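Long-range contacts in cation efflux system protein CusF (Escherichia coli, PDB 3E6Z), which binds one copper ion per polypeptide as a periplasmic metallochaperone of the Cus efflux system, which gives resistance to copper and silver: residues 8-13 against 25-31; 50-54 against 74-78. The protein carries 1 engineered substitution. One frame throughout, in Å; residues are numbered along the deposited sequence. Where two conformers were deposited one is given.

In the fold
Both contacts belong to the small five-stranded antiparallel OB-fold barrel of CusF, and their centres lie about 13 Å apart. Contact 1 joins strand 8-18 to strand 23-28, the first hairpin. Contact 2 follows it along the chain and sets the loop between strands 39-44 and 59-67 beside strand 70-78, at one edge of the sheet. The two meet in the interior, where Ile26 CD1 and Ile76 CD1 are 3.8 Å apart. Of the two, contact 1 supplies one copper ligand, His28, while Met39 and Met41 come from strand 39-44; the side chain of Ile76 in contact 2 is about 14 Å from the copper.

Contact 1: residues 8-13 against 25-31; sequences ISATGV and TIHHDPI. With CU (copper (II) ion), chain B.
Gly12 and His28 face each other as an antiparallel non-hydrogen-bonded pair, and Val13 with His27 forms the adjoining hydrogen-bonded pair. The latter carries two bonds, Val13 N to His27 O and His27 N to Val13 O, each 2.9 Å. At Gly12 the backbones close to 3.9 Å between its CA and that of His28; Gly12 CA packs 3.2 Å from His27 O and lies near Ile26 CG2. Beyond this pair, Asp29 N still reaches Thr11 O at 2.8 Å, but the segment then leaves the sheet; water 1 accepts from Thr11 N and lies within hydrogen-bonding distance of Pro30 O.

Asp29 also bonds through its carboxylate: Thr11 OG1 donates to the anti lone pair of OD2 at 2.7 Å. Thr11 thus holds Asp29 at both backbone and side chain. This is the first hairpin of the OB-fold barrel, and the end of its second strand delivers a ligand to the copper site. His28 NE2 binds copper at 2.0 Å, with Met39 and Met41 completing the protein ligands. His28 CG sits between backbone N and carbonyl carbon (chi1 70°), and His28 ND1 donates to Asp29 O at 2.8 Å. That acceptor lies near the ring plane, although the nitrogen stands above the carbonyl plane; the bond helps fix the ring's rotation. Ile31 CD1 sits over one face of the His28 imidazole, toward its rim, and also meets Ala10 CB at 3.9 Å. The other branch of Ile31, CG2, touches CG2 of Ile8, the two side chains roughly perpendicular. Phe62 of strand 59-67 touches Ala10, Ile26 and His28.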
ATOM      1  N   ILE A   8      -5.562   6.750   0.764  1.00 10.47           N
ATOM      2  CA  ILE A   8      -5.046   6.694  -0.614  1.00 11.21           C
ATOM      3  C   ILE A   8      -5.235   5.295  -1.123  1.00 10.69           C
ATOM      4  O   ILE A   8      -4.849   4.340  -0.479  1.00 11.06           O
ATOM      5  CB  ILE A   8      -3.614   7.114  -0.666  1.00 11.84           C
ATOM      6  CG1 ILE A   8      -3.409   8.536  -0.099  1.00 13.23           C
ATOM      7  CG2 ILE A   8      -3.113   7.080  -2.100  1.00 12.18           C
ATOM      8  CD1 ILE A   8      -2.029   8.944   0.112  1.00 14.56           C
ATOM      9  N   SER A   9      -5.918   5.183  -2.285  1.00 10.68           N
ATOM     10  CA  SER A   9      -6.085   3.871  -2.926  0.50 10.96           C
ATOM     11  C   SER A   9      -5.090   3.717  -4.059  1.00 10.61           C
ATOM     12  O   SER A   9      -4.722   4.653  -4.728  1.00 12.51           O
ATOM     13  CB  SER A   9      -7.443   3.655  -3.560  0.50 11.76           C
ATOM     14  OG  SER A   9      -8.524   3.891  -2.727  0.50 12.56           O
ATOM     15  N   ALA A  10      -4.583   2.498  -4.196  1.00 10.23           N
ATOM     16  CA  ALA A  10      -3.595   2.224  -5.222  1.00 10.44           C
ATOM     17  C   ALA A  10      -3.637   0.790  -5.632  1.00 10.72           C
ATOM     18  O   ALA A  10      -4.255  -0.056  -5.047  1.00 11.02           O
ATOM     19  CB  ALA A  10      -2.257   2.563  -4.729  1.00 11.65           C
ATOM     20  N   THR A  11      -2.954   0.537  -6.761  1.00 10.84           N
ATOM     21  CA  THR A  11      -2.661  -0.830  -7.192  1.00 11.01           C
ATOM     22  C   THR A  11      -1.178  -0.984  -7.408  1.00 10.67           C
ATOM     23  O   THR A  11      -0.443  -0.007  -7.483  1.00 11.55           O
ATOM     24  CB  THR A  11      -3.473  -1.163  -8.531  1.00 12.26           C
ATOM     25  OG1 THR A  11      -3.121  -0.222  -9.572  1.00 13.21           O
ATOM     26  CG2 THR A  11      -4.982  -1.132  -8.382  1.00 13.27           C
ATOM     27  N   GLY A  12      -0.715  -2.244  -7.446  1.00 10.65           N
ATOM     28  CA  GLY A  12       0.720  -2.454  -7.681  1.00 11.21           C
ATOM     29  C   GLY A  12       1.057  -3.946  -7.678  1.00 10.68           C
ATOM     30  O   GLY A  12       0.148  -4.742  -7.736  1.00 11.94           O
ATOM     31  N   VAL A  13       2.356  -4.162  -7.558  1.00 10.43           N
ATOM     32  CA  VAL A  13       2.854  -5.553  -7.527  1.00  9.80           C
ATOM     33  C   VAL A  13       3.701  -5.682  -6.231  1.00 10.40           C
ATOM     34  O   VAL A  13       4.582  -4.873  -5.955  1.00 10.82           O
ATOM     35  CB  VAL A  13       3.740  -5.870  -8.751  1.00 10.51           C
ATOM     36  CG1 VAL A  13       4.369  -7.303  -8.601  1.00 11.90           C
ATOM     37  CG2 VAL A  13       2.831  -5.807 -10.029  1.00 11.76           C
ATOM     38  N   THR A  25       6.863  -4.442   0.722  1.00 10.23           N
ATOM     39  CA  THR A  25       7.439  -3.575  -0.266  1.00 10.77           C
ATOM     40  C   THR A  25       6.631  -3.767  -1.590  1.00 10.68           C
ATOM     41  O   THR A  25       6.527  -4.924  -2.066  1.00 11.63           O
ATOM     42  CB  THR A  25       8.924  -3.905  -0.466  1.00 11.80           C
ATOM     43  OG1 THR A  25       9.578  -3.713   0.789  1.00 13.29           O
ATOM     44  CG2 THR A  25       9.594  -3.053  -1.473  1.00 12.92           C
ATOM     45  N   ILE A  26       6.051  -2.688  -2.079  1.00  9.95           N
ATOM     46  CA  ILE A  26       5.155  -2.717  -3.242  1.00  9.99           C
ATOM     47  C   ILE A  26       5.634  -1.758  -4.262  1.00 10.10           C
ATOM     48  O   ILE A  26       5.935  -0.574  -3.958  1.00 10.52           O
ATOM     49  CB  ILE A  26       3.677  -2.365  -2.851  1.00  9.73           C
ATOM     50  CG1 ILE A  26       3.211  -3.311  -1.762  1.00  9.52           C
ATOM     51  CG2 ILE A  26       2.746  -2.376  -4.122  1.00 10.45           C
ATOM     52  CD1 ILE A  26       1.752  -2.965  -1.219  1.00 10.26           C
ATOM     53  N   HIS A  27       5.677  -2.234  -5.564  1.00 10.33           N
ATOM     54  CA  HIS A  27       5.935  -1.299  -6.641  1.00 10.23           C
ATOM     55  C   HIS A  27       4.557  -0.905  -7.206  1.00 10.82           C
ATOM     56  O   HIS A  27       3.819  -1.704  -7.817  1.00 11.15           O
ATOM     57  CB  HIS A  27       6.802  -1.981  -7.717  1.00 10.72           C
ATOM     58  CG  HIS A  27       7.179  -1.010  -8.786  1.00 10.66           C
ATOM     59  ND1 HIS A  27       7.985   0.048  -8.494  1.00 11.80           N
ATOM     60  CD2 HIS A  27       6.807  -0.920 -10.109  1.00 10.94           C
ATOM     61  CE1 HIS A  27       8.112   0.759  -9.612  1.00 11.89           C
ATOM     62  NE2 HIS A  27       7.404   0.208 -10.592  1.00 11.62           N
ATOM     63  N   HIS A  28       4.114   0.324  -6.816  1.00 10.96           N
ATOM     64  CA  HIS A  28       2.768   0.768  -7.134  1.00 10.51           C
ATOM     65  C   HIS A  28       2.678   1.441  -8.532  1.00 11.09           C
ATOM     66  O   HIS A  28       3.665   2.036  -8.990  1.00 11.85           O
ATOM     67  CB  HIS A  28       2.180   1.661  -6.002  1.00 10.58           C
ATOM     68  CG  HIS A  28       2.807   3.037  -5.868  1.00 10.83           C
ATOM     69  ND1 HIS A  28       2.679   4.021  -6.799  1.00 11.69           N
ATOM     70  CD2 HIS A  28       3.448   3.646  -4.822  1.00 11.38           C
ATOM     71  CE1 HIS A  28       3.227   5.173  -6.348  1.00 11.60           C
ATOM     72  NE2 HIS A  28       3.721   4.985  -5.119  1.00 11.86           N
ATOM     73  N   ASP A  29       1.526   1.219  -9.129  1.00 11.39           N
ATOM     74  CA  ASP A  29       1.139   1.896 -10.389  1.00 11.41           C
ATOM     75  C   ASP A  29       0.970   3.360 -10.104  1.00 11.83           C
ATOM     76  O   ASP A  29       0.889   3.785  -8.929  1.00 11.91           O
ATOM     77  CB  ASP A  29      -0.134   1.262 -10.895  1.00 11.82           C
ATOM     78  CG  ASP A  29       0.049  -0.234 -11.087  1.00 12.01           C
ATOM     79  OD1 ASP A  29       1.135  -0.634 -11.721  1.00 12.99           O
ATOM     80  OD2 ASP A  29      -0.853  -0.970 -10.760  1.00 13.16           O
ATOM     81  N   PRO A  30       0.945   4.207 -11.146  1.00 11.75           N
ATOM     82  CA  PRO A  30       0.712   5.649 -10.864  1.00 11.91           C
ATOM     83  C   PRO A  30      -0.554   5.830 -10.019  1.00 11.54           C
ATOM     84  O   PRO A  30      -1.574   5.114 -10.192  1.00 12.88           O
ATOM     85  CB  PRO A  30       0.616   6.264 -12.275  1.00 12.50           C
ATOM     86  CG  PRO A  30       1.373   5.298 -13.152  1.00 12.40           C
ATOM     87  CD  PRO A  30       1.060   3.943 -12.581  1.00 11.97           C
ATOM     88  N   ILE A  31      -0.460   6.845  -9.169  1.00 12.27           N
ATOM     89  CA  ILE A  31      -1.644   7.150  -8.290  1.00 12.79           C
ATOM     90  C   ILE A  31      -2.184   8.565  -8.624  1.00 13.45           C
ATOM     91  O   ILE A  31      -1.555   9.565  -8.218  1.00 14.16           O
ATOM     92  CB  ILE A  31      -1.310   7.112  -6.805  1.00 12.58           C
ATOM     93  CG1 ILE A  31      -0.608   5.785  -6.390  1.00 12.42           C
ATOM     94  CG2 ILE A  31      -2.656   7.286  -5.977  1.00 12.96           C
ATOM     95  CD1 ILE A  31      -0.143   5.770  -5.025  1.00 12.73           C
TER
HETATM   96 CU    CU B   1       4.575   6.443  -4.090  0.70 12.53          CU
HETATM   97  O   HOH W   1      -1.918   2.908  -8.044  1.00 14.99           O

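Contact 2: residues 50-54 against 74-78; sequences KMSEI and QDIKV
Lys50 and Asp75 form a single backbone bridge, and the hydrogen bonds around it set the register. Lys50 N donates almost straight to Gln74 O (2.9 Å, 172° at the hydrogen), while Ile76 N returns a longer bond of 3.3 Å to Lys50 O. The same oxygen receives a CA-H...O contact from Asp75. Further along, Ser52 N reaches Ile76 O only weakly, at 3.1 Å. The end-to-end directions of 50-54 and 74-78 are 30° apart, so the segments run roughly the same way.

Water continues the pairing as the direct bonds weaken. Water 2 donates to Lys50 O and Ile76 O and is hydrogen-bonded to Ser52 OG at 2.8 Å, tying three polar atoms together across the interface. Water 3 accepts from Val78 N and donates to Glu53 O, bridging the backbones where no direct bond joins them.

Apolar contacts centre on Ile76. Its CG1 is anti to the backbone N (chi1 -179°) and carries Ile76 CD1 to CD1 of Ile54, 4.0 Å away, with the side chains roughly perpendicular. The shorter branch, Ile76 CG2, meets Met51 SD at 3.7 Å; here the side chains lie alongside, pointing the same way. Ile54 and Val78 run antiparallel past one another, CG2 to CG2 at 4.2 Å. Val60 lies against both Ile54 and Ile76, and Ile24 and Ile26 add further packing from strand 23-28.

Where strand 70-78 pairs with strand 59-67, Gln74 and Asp75 both face Asn63, a classic beta bulge, and Asp75 OD1 also accepts from Asn63 ND2. The arrangement places the loop preceding strand 59-67 against the last strand of the OB-fold barrel.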
ATOM      1  N   LYS A  50      -6.602  -4.885   7.319  1.00 10.91           N
ATOM      2  CA  LYS A  50      -7.317  -6.066   6.837  1.00 12.52           C
ATOM      3  C   LYS A  50      -6.523  -6.729   5.726  1.00 12.33           C
ATOM      4  O   LYS A  50      -6.523  -6.313   4.627  1.00 12.48           O
ATOM      5  CB  LYS A  50      -8.739  -5.682   6.393  1.00 19.36           C
ATOM      6  CG  LYS A  50      -9.518  -5.119   7.564  1.00 19.72           C
ATOM      7  CD  LYS A  50      -9.748  -6.150   8.699  1.00 20.63           C
ATOM      8  CE  LYS A  50     -10.832  -5.755   9.767  1.00 20.89           C
ATOM      9  NZ  LYS A  50     -10.302  -5.040  10.979  1.00 21.90           N
ATOM     10  N   MET A  51      -5.758  -7.725   6.167  1.00 13.00           N
ATOM     11  CA  MET A  51      -4.933  -8.485   5.298  1.00 13.68           C
ATOM     12  C   MET A  51      -5.722  -9.537   4.513  1.00 13.38           C
ATOM     13  O   MET A  51      -6.737 -10.042   4.970  1.00 14.90           O
ATOM     14  CB  MET A  51      -3.908  -9.253   6.152  1.00 14.64           C
ATOM     15  CG  MET A  51      -2.813  -8.347   6.678  1.00 14.65           C
ATOM     16  SD  MET A  51      -1.718  -7.627   5.400  1.00 14.71           S
ATOM     17  CE  MET A  51      -0.797  -9.057   4.989  1.00 15.18           C
ATOM     18  N   SER A  52      -5.432  -9.752   3.201  0.60 12.52           N
ATOM     19  CA  SER A  52      -5.801 -10.960   2.480  0.60 12.86           C
ATOM     20  C   SER A  52      -4.462 -11.761   2.143  0.60 12.84           C
ATOM     21  O   SER A  52      -3.303 -11.367   2.397  0.60 11.98           O
ATOM     22  CB  SER A  52      -6.775 -10.614   1.276  0.60 14.04           C
ATOM     23  OG  SER A  52      -7.996 -10.045   1.790  0.60 14.95           O
ATOM     24  N   GLU A  53      -4.627 -12.968   1.642  1.00 13.58           N
ATOM     25  CA  GLU A  53      -3.451 -13.776   1.237  0.50 13.40           C
ATOM     26  C   GLU A  53      -2.830 -13.185  -0.057  1.00 13.28           C
ATOM     27  O   GLU A  53      -3.474 -12.993  -1.065  1.00 15.24           O
ATOM     28  CB  GLU A  53      -3.699 -15.292   1.162  0.50 13.33           C
ATOM     29  CG  GLU A  53      -2.555 -16.048   0.548  0.50 13.81           C
ATOM     30  CD  GLU A  53      -2.643 -17.559   0.674  0.50 14.37           C
ATOM     31  OE1 GLU A  53      -3.416 -18.118   1.504  0.50 15.55           O
ATOM     32  OE2 GLU A  53      -1.891 -18.180  -0.083  0.50 16.10           O
ATOM     33  N   ILE A  54      -1.551 -12.896   0.160  1.00 12.92           N
ATOM     34  CA  ILE A  54      -0.698 -12.322  -0.922  1.00 12.58           C
ATOM     35  C   ILE A  54       0.695 -12.977  -0.911  1.00 12.67           C
ATOM     36  O   ILE A  54       1.142 -13.573   0.069  1.00 13.50           O
ATOM     37  CB  ILE A  54      -0.567 -10.804  -0.762  1.00 12.46           C
ATOM     38  CG1 ILE A  54      -0.005 -10.485   0.632  1.00 12.95           C
ATOM     39  CG2 ILE A  54      -1.947 -10.107  -1.010  1.00 13.55           C
ATOM     40  CD1 ILE A  54       0.573  -9.038   0.761  1.00 13.46           C
ATOM     41  N   GLN A  74      -4.495   0.098   5.296  1.00  8.58           N
ATOM     42  CA  GLN A  74      -5.848  -0.186   5.695  1.00  9.29           C
ATOM     43  C   GLN A  74      -6.238  -1.622   5.286  1.00  9.74           C
ATOM     44  O   GLN A  74      -6.888  -2.322   6.073  1.00 10.55           O
ATOM     45  CB  GLN A  74      -6.835   0.792   5.015  1.00  9.04           C
ATOM     46  CG  GLN A  74      -6.595   2.313   5.303  1.00  9.27           C
ATOM     47  CD  GLN A  74      -7.025   2.669   6.739  1.00  9.46           C
ATOM     48  OE1 GLN A  74      -6.254   2.432   7.679  1.00 10.10           O
ATOM     49  NE2 GLN A  74      -8.235   3.181   6.865  1.00 10.48           N
ATOM     50  N   ASP A  75      -5.861  -2.001   4.053  1.00  9.08           N
ATOM     51  CA  ASP A  75      -6.296  -3.313   3.518  1.00  9.40           C
ATOM     52  C   ASP A  75      -5.425  -3.577   2.296  1.00  9.39           C
ATOM     53  O   ASP A  75      -4.833  -2.666   1.713  1.00 10.95           O
ATOM     54  CB  ASP A  75      -7.787  -3.305   3.197  1.00 10.53           C
ATOM     55  CG  ASP A  75      -8.185  -2.129   2.295  1.00 11.31           C
ATOM     56  OD1 ASP A  75      -7.716  -2.058   1.142  1.00 12.87           O
ATOM     57  OD2 ASP A  75      -8.792  -1.168   2.841  1.00 14.40           O
ATOM     58  N   ILE A  76      -5.378  -4.855   1.908  1.00  9.47           N
ATOM     59  CA  ILE A  76      -4.653  -5.253   0.697  1.00  9.69           C
ATOM     60  C   ILE A  76      -5.259  -6.565   0.328  1.00 10.07           C
ATOM     61  O   ILE A  76      -5.527  -7.429   1.104  1.00 11.29           O
ATOM     62  CB  ILE A  76      -3.099  -5.350   0.993  1.00 10.35           C
ATOM     63  CG1 ILE A  76      -2.366  -5.750  -0.318  1.00  9.98           C
ATOM     64  CG2 ILE A  76      -2.752  -6.290   2.142  1.00 11.40           C
ATOM     65  CD1 ILE A  76      -0.927  -5.459  -0.237  1.00 10.98           C
ATOM     66  N   LYS A  77      -5.425  -6.739  -1.010  1.00  9.79           N
ATOM     67  CA  LYS A  77      -5.969  -7.931  -1.577  0.60 10.78           C
ATOM     68  C   LYS A  77      -5.378  -8.102  -2.923  1.00 11.04           C
ATOM     69  O   LYS A  77      -5.042  -7.163  -3.575  1.00 11.04           O
ATOM     70  CB  LYS A  77      -7.479  -7.924  -1.768  0.60 12.09           C
ATOM     71  CG  LYS A  77      -8.022  -6.973  -2.691  0.60 13.02           C
ATOM     72  CD  LYS A  77      -9.530  -7.338  -2.895  0.60 13.61           C
ATOM     73  CE  LYS A  77     -10.112  -7.078  -4.321  0.60 13.92           C
ATOM     74  NZ  LYS A  77      -9.436  -7.287  -5.629  0.60 13.95           N
ATOM     75  N   VAL A  78      -5.377  -9.354  -3.445  1.00 11.43           N
ATOM     76  CA  VAL A  78      -4.979  -9.580  -4.871  1.00 11.93           C
ATOM     77  C   VAL A  78      -6.060  -8.937  -5.776  1.00 12.09           C
ATOM     78  O   VAL A  78      -7.249  -8.974  -5.489  1.00 12.97           O
ATOM     79  CB  VAL A  78      -4.911 -11.113  -5.171  1.00 12.54           C
ATOM     80  CG1 VAL A  78      -4.876 -11.370  -6.745  1.00 13.31           C
ATOM     81  CG2 VAL A  78      -3.705 -11.658  -4.484  1.00 13.11           C
TER
HETATM   82  O   HOH W   2      -8.336  -7.411   2.742  1.00 19.02           O
HETATM   83  O   HOH W   3      -5.989 -11.592  -1.744  1.00 16.36           O